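Local coordinates for protein tryptophane-5-halogenase (Microbispora sp. ATCC PTA-5024, PDB 5UAO) that probably uses reduced flavin (FAD) to chlorinate a tryptophan of the lanthipeptide NAI-107 precursor at C5 of the indole, at residues L431-R444 with V465-L479. Residues are numbered along the deposited sequence; the frame is centred on the assembly and turned at random.
Sequences LLRLFAAGAPLTGR and VDTLLLGQEVPARLL
Phe435 and Asp466 carry this contact in the tryptophan halogenase fold, where the end of helix 429-437 and the chain that follows it pack on helix 461-471 and its tail; the helical segments 431-437 and 465-471 cross at -64°. Phe435 CG lies anti to its own backbone N (chi1 177°), which sends the ring toward helix 461-471. Leu469 CD1 sits over the centre of one face, a CH-pi contact 3.8 Å from the ring centroid, while Ala439 CB covers the opposite face nearer the rim; Leu470 CG and Val474 O meet the edge. Asp466 reaches the turn after the cis peptide before Pro440. Its OD1 takes Leu441 N at 2.6 Å, on the syn side but 19° out of the carboxylate plane, and OD2 accepts both Thr442 N and Thr442 OG1; three bonds fix the carboxylate's rotation about CB-CG. An asparagine here would probably leave at least one of these donors without its mate and let the 3-10 turn shift. Around the single Ala439-Leu478 bridge, Arg477 N bonds to Ala436 O and Arg477 O accepts Ala439 N; its poorly ordered side chain turns out to Asp379 of the second subunit. Leu479 N bonds to Ala439 O at 2.8 Å, and Leu479 CD1 rests 3.5 Å from Gly443 C.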
loop_
_atom_site.group_PDB
_atom_site.type_symbol
_atom_site.label_atom_id
_atom_site.label_comp_id
_atom_site.label_asym_id
_atom_site.label_seq_id
_atom_site.Cartn_x
_atom_site.Cartn_y
_atom_site.Cartn_z
ATOM N N LEU A 431 -5.314 -11.122 9.602
ATOM C CA LEU A 431 -4.825 -10.065 10.503
ATOM C C LEU A 431 -5.179 -10.364 11.981
ATOM O O LEU A 431 -4.359 -10.128 12.876
ATOM C CB LEU A 431 -5.446 -8.722 10.066
ATOM C CG LEU A 431 -4.994 -7.497 10.835
ATOM C CD1 LEU A 431 -3.498 -7.356 10.704
ATOM C CD2 LEU A 431 -5.652 -6.231 10.313
ATOM N N LEU A 432 -6.366 -10.915 12.232
ATOM C CA LEU A 432 -6.759 -11.292 13.629
ATOM C C LEU A 432 -5.850 -12.362 14.249
ATOM O O LEU A 432 -5.563 -12.319 15.471
ATOM C CB LEU A 432 -8.188 -11.779 13.728
ATOM C CG LEU A 432 -9.245 -10.735 13.314
ATOM C CD1 LEU A 432 -10.647 -11.318 13.312
ATOM C CD2 LEU A 432 -9.212 -9.466 14.150
ATOM N N ARG A 433 -5.372 -13.274 13.406
ATOM C CA ARG A 433 -4.440 -14.344 13.836
ATOM C C ARG A 433 -3.115 -13.781 14.188
ATOM O O ARG A 433 -2.457 -14.274 15.150
ATOM C CB ARG A 433 -4.280 -15.433 12.780
ATOM C CG ARG A 433 -5.564 -16.189 12.509
ATOM C CD ARG A 433 -5.349 -17.617 12.039
ATOM N NE ARG A 433 -6.506 -18.151 11.318
ATOM C CZ ARG A 433 -6.807 -17.906 10.027
ATOM N NH1 ARG A 433 -6.048 -17.105 9.254
ATOM N NH2 ARG A 433 -7.900 -18.459 9.492
ATOM N N LEU A 434 -2.685 -12.731 13.475
ATOM C CA LEU A 434 -1.462 -12.015 13.829
ATOM C C LEU A 434 -1.589 -11.311 15.195
ATOM O O LEU A 434 -0.715 -11.435 16.099
ATOM C CB LEU A 434 -1.148 -10.979 12.787
ATOM C CG LEU A 434 -0.620 -11.385 11.393
ATOM C CD1 LEU A 434 -0.201 -10.142 10.580
ATOM C CD2 LEU A 434 0.553 -12.353 11.465
ATOM N N PHE A 435 -2.684 -10.560 15.326
ATOM C CA PHE A 435 -3.032 -9.878 16.584
ATOM C C PHE A 435 -2.957 -10.779 17.818
ATOM O O PHE A 435 -2.332 -10.430 18.817
ATOM C CB PHE A 435 -4.448 -9.343 16.497
ATOM C CG PHE A 435 -4.930 -8.676 17.765
ATOM C CD1 PHE A 435 -4.661 -7.340 17.998
ATOM C CD2 PHE A 435 -5.693 -9.363 18.679
ATOM C CE1 PHE A 435 -5.152 -6.710 19.097
ATOM C CE2 PHE A 435 -6.158 -8.721 19.797
ATOM C CZ PHE A 435 -5.862 -7.399 20.005
ATOM N N ALA A 436 -3.612 -11.924 17.734
ATOM C CA ALA A 436 -3.693 -12.872 18.837
ATOM C C ALA A 436 -2.328 -13.303 19.356
ATOM O O ALA A 436 -2.126 -13.480 20.585
ATOM C CB ALA A 436 -4.490 -14.087 18.414
ATOM N N ALA A 437 -1.399 -13.460 18.433
ATOM C CA ALA A 437 -0.090 -13.993 18.754
ATOM C C ALA A 437 0.742 -12.919 19.420
ATOM O O ALA A 437 1.789 -13.212 20.004
ATOM C CB ALA A 437 0.601 -14.498 17.467
ATOM N N GLY A 438 0.324 -11.663 19.319
ATOM C CA GLY A 438 1.060 -10.564 19.975
ATOM C C GLY A 438 0.473 -9.206 19.700
ATOM O O GLY A 438 0.745 -8.581 18.654
ATOM N N ALA A 439 -0.313 -8.739 20.657
ATOM C CA ALA A 439 -1.049 -7.460 20.547
ATOM C C ALA A 439 -0.393 -6.357 21.410
ATOM O O ALA A 439 0.199 -6.644 22.443
ATOM C CB ALA A 439 -2.492 -7.682 20.987
ATOM N N PRO A 440 -0.468 -5.113 20.993
ATOM C CA PRO A 440 -1.115 -4.559 19.819
ATOM C C PRO A 440 -0.216 -4.715 18.595
ATOM O O PRO A 440 1.026 -4.711 18.717
ATOM C CB PRO A 440 -1.198 -3.075 20.147
ATOM C CG PRO A 440 -0.035 -2.811 21.024
ATOM C CD PRO A 440 0.230 -4.073 21.766
ATOM N N LEU A 441 -0.832 -4.774 17.430
ATOM C CA LEU A 441 -0.097 -4.878 16.200
ATOM C C LEU A 441 0.760 -3.698 16.001
ATOM O O LEU A 441 1.852 -3.794 15.415
ATOM C CB LEU A 441 -1.072 -5.000 15.017
ATOM C CG LEU A 441 -1.870 -6.301 14.923
ATOM C CD1 LEU A 441 -3.086 -6.098 14.006
ATOM C CD2 LEU A 441 -0.969 -7.410 14.447
ATOM N N THR A 442 0.304 -2.542 16.452
ATOM C CA THR A 442 1.134 -1.326 16.380
ATOM C C THR A 442 2.413 -1.418 17.268
ATOM O O THR A 442 3.293 -0.604 17.080
ATOM C CB THR A 442 0.367 -0.048 16.799
ATOM O OG1 THR A 442 -0.377 -0.256 18.026
ATOM C CG2 THR A 442 -0.577 0.336 15.672
ATOM N N GLY A 443 2.504 -2.404 18.171
ATOM C CA GLY A 443 3.720 -2.647 18.957
ATOM C C GLY A 443 4.660 -3.675 18.349
ATOM O O GLY A 443 5.762 -3.883 18.852
ATOM N N ARG A 444 4.251 -4.308 17.242
ATOM C CA ARG A 444 5.131 -5.276 16.569
ATOM C C ARG A 444 6.288 -4.632 15.906
ATOM O O ARG A 444 6.365 -3.379 15.805
ATOM C CB ARG A 444 4.366 -6.062 15.514
ATOM C CG ARG A 444 3.463 -7.004 16.179
ATOM C CD ARG A 444 4.186 -8.265 16.652
ATOM N NE ARG A 444 3.049 -9.073 16.874
ATOM C CZ ARG A 444 2.668 -10.147 16.211
ATOM N NH1 ARG A 444 1.471 -10.604 16.532
ATOM N NH2 ARG A 444 3.444 -10.795 15.356
ATOM N N VAL A 465 -7.707 -0.684 14.282
ATOM C CA VAL A 465 -7.955 -2.143 14.498
ATOM C C VAL A 465 -7.531 -2.547 15.920
ATOM O O VAL A 465 -8.301 -3.202 16.647
ATOM C CB VAL A 465 -7.211 -3.013 13.466
ATOM C CG1 VAL A 465 -7.411 -4.510 13.760
ATOM C CG2 VAL A 465 -7.737 -2.680 12.048
ATOM N N ASP A 466 -6.344 -2.140 16.331
ATOM C CA ASP A 466 -5.869 -2.419 17.694
ATOM C C ASP A 466 -6.847 -1.868 18.765
ATOM O O ASP A 466 -7.133 -2.526 19.751
ATOM C CB ASP A 466 -4.525 -1.770 17.902
ATOM C CG ASP A 466 -3.310 -2.634 17.391
ATOM O OD1 ASP A 466 -3.327 -3.908 17.284
ATOM O OD2 ASP A 466 -2.271 -1.976 17.175
ATOM N N THR A 467 -7.373 -0.673 18.562
ATOM C CA THR A 467 -8.175 -0.055 19.610
ATOM C C THR A 467 -9.478 -0.807 19.767
ATOM O O THR A 467 -9.888 -1.080 20.881
ATOM C CB THR A 467 -8.414 1.445 19.344
ATOM O OG1 THR A 467 -7.158 2.098 19.237
ATOM C CG2 THR A 467 -9.251 2.098 20.419
ATOM N N LEU A 468 -10.100 -1.175 18.653
ATOM C CA LEU A 468 -11.357 -1.879 18.661
ATOM C C LEU A 468 -11.193 -3.251 19.262
ATOM O O LEU A 468 -12.018 -3.666 20.053
ATOM C CB LEU A 468 -11.999 -2.009 17.244
ATOM C CG LEU A 468 -13.003 -0.902 17.002
ATOM C CD1 LEU A 468 -14.251 -0.974 17.918
ATOM C CD2 LEU A 468 -12.353 0.448 17.170
ATOM N N LEU A 469 -10.097 -3.929 18.945
ATOM C CA LEU A 469 -9.939 -5.308 19.409
ATOM C C LEU A 469 -9.566 -5.349 20.949
ATOM O O LEU A 469 -10.152 -6.071 21.738
ATOM C CB LEU A 469 -8.890 -5.996 18.538
ATOM C CG LEU A 469 -9.288 -6.345 17.102
ATOM C CD1 LEU A 469 -8.048 -6.982 16.435
ATOM C CD2 LEU A 469 -10.360 -7.376 17.141
ATOM N N LEU A 470 -8.703 -4.453 21.370
ATOM C CA LEU A 470 -8.313 -4.396 22.788
ATOM C C LEU A 470 -9.445 -3.786 23.609
ATOM O O LEU A 470 -9.710 -4.184 24.762
ATOM C CB LEU A 470 -7.024 -3.546 22.923
ATOM C CG LEU A 470 -5.756 -4.169 22.342
ATOM C CD1 LEU A 470 -4.781 -3.049 22.224
ATOM C CD2 LEU A 470 -5.226 -5.299 23.199
ATOM N N GLY A 471 -10.145 -2.821 23.024
ATOM C CA GLY A 471 -11.339 -2.262 23.724
ATOM C C GLY A 471 -12.380 -3.280 24.038
ATOM O O GLY A 471 -13.058 -3.232 25.083
ATOM N N GLN A 472 -12.552 -4.197 23.113
ATOM C CA GLN A 472 -13.516 -5.290 23.236
ATOM C C GLN A 472 -12.959 -6.566 23.907
ATOM O O GLN A 472 -13.670 -7.595 23.957
ATOM C CB GLN A 472 -14.061 -5.630 21.827
ATOM C CG GLN A 472 -15.040 -4.628 21.263
ATOM C CD GLN A 472 -15.422 -4.998 19.823
ATOM O OE1 GLN A 472 -14.593 -5.013 18.889
ATOM N NE2 GLN A 472 -16.626 -5.330 19.654
ATOM N N GLU A 473 -11.741 -6.480 24.472
ATOM C CA GLU A 473 -11.093 -7.567 25.287
ATOM C C GLU A 473 -11.034 -8.856 24.523
ATOM O O GLU A 473 -11.319 -9.907 25.044
ATOM C CB GLU A 473 -11.819 -7.807 26.606
ATOM C CG GLU A 473 -11.908 -6.572 27.483
ATOM C CD GLU A 473 -12.500 -6.860 28.849
ATOM O OE1 GLU A 473 -13.748 -6.937 28.957
ATOM O OE2 GLU A 473 -11.721 -7.031 29.804
ATOM N N VAL A 474 -10.663 -8.761 23.268
ATOM C CA VAL A 474 -10.421 -9.931 22.406
ATOM C C VAL A 474 -9.089 -10.588 22.876
ATOM O O VAL A 474 -8.070 -9.899 22.970
ATOM C CB VAL A 474 -10.314 -9.469 20.942
ATOM C CG1 VAL A 474 -9.704 -10.529 20.075
ATOM C CG2 VAL A 474 -11.713 -9.069 20.441
ATOM N N PRO A 475 -9.108 -11.889 23.198
ATOM C CA PRO A 475 -7.926 -12.508 23.825
ATOM C C PRO A 475 -6.695 -12.408 22.942
ATOM O O PRO A 475 -6.790 -12.627 21.722
ATOM C CB PRO A 475 -8.326 -13.985 23.975
ATOM C CG PRO A 475 -9.794 -14.028 23.835
ATOM C CD PRO A 475 -10.178 -12.867 22.952
ATOM N N ALA A 476 -5.559 -12.066 23.535
ATOM C CA ALA A 476 -4.302 -12.036 22.822
ATOM C C ALA A 476 -3.181 -12.026 23.801
ATOM O O ALA A 476 -3.426 -11.728 24.949
ATOM C CB ALA A 476 -4.217 -10.814 21.928
ATOM N N ARG A 477 -1.981 -12.433 23.359
ATOM C CA ARG A 477 -0.772 -12.277 24.129
ATOM C C ARG A 477 -0.395 -10.831 24.039
ATOM O O ARG A 477 -0.135 -10.319 22.952
ATOM C CB ARG A 477 0.382 -13.115 23.599
ATOM C CG ARG A 477 0.183 -14.613 23.735
ATOM C CD ARG A 477 1.369 -15.253 24.458
ATOM N NE ARG A 477 1.675 -16.596 23.963
ATOM C CZ ARG A 477 2.684 -16.909 23.143
ATOM N NH1 ARG A 477 3.526 -15.984 22.687
ATOM N NH2 ARG A 477 2.859 -18.174 22.771
ATOM N N LEU A 478 -0.373 -10.162 25.197
ATOM C CA LEU A 478 -0.015 -8.761 25.255
ATOM C C LEU A 478 1.482 -8.649 25.180
ATOM O O LEU A 478 2.219 -9.329 25.907
ATOM C CB LEU A 478 -0.556 -8.093 26.537
ATOM C CG LEU A 478 -0.460 -6.570 26.536
ATOM C CD1 LEU A 478 -1.332 -5.970 25.438
ATOM C CD2 LEU A 478 -0.842 -5.981 27.892
ATOM N N LEU A 479 1.957 -7.788 24.310
ATOM C CA LEU A 479 3.363 -7.597 24.206
ATOM C C LEU A 479 3.917 -6.926 25.486
ATOM O O LEU A 479 3.284 -6.027 26.101
ATOM C CB LEU A 479 3.755 -6.764 22.983
ATOM C CG LEU A 479 3.451 -7.321 21.547
ATOM C CD1 LEU A 479 3.639 -6.198 20.526
ATOM C CD2 LEU A 479 4.290 -8.542 21.183
#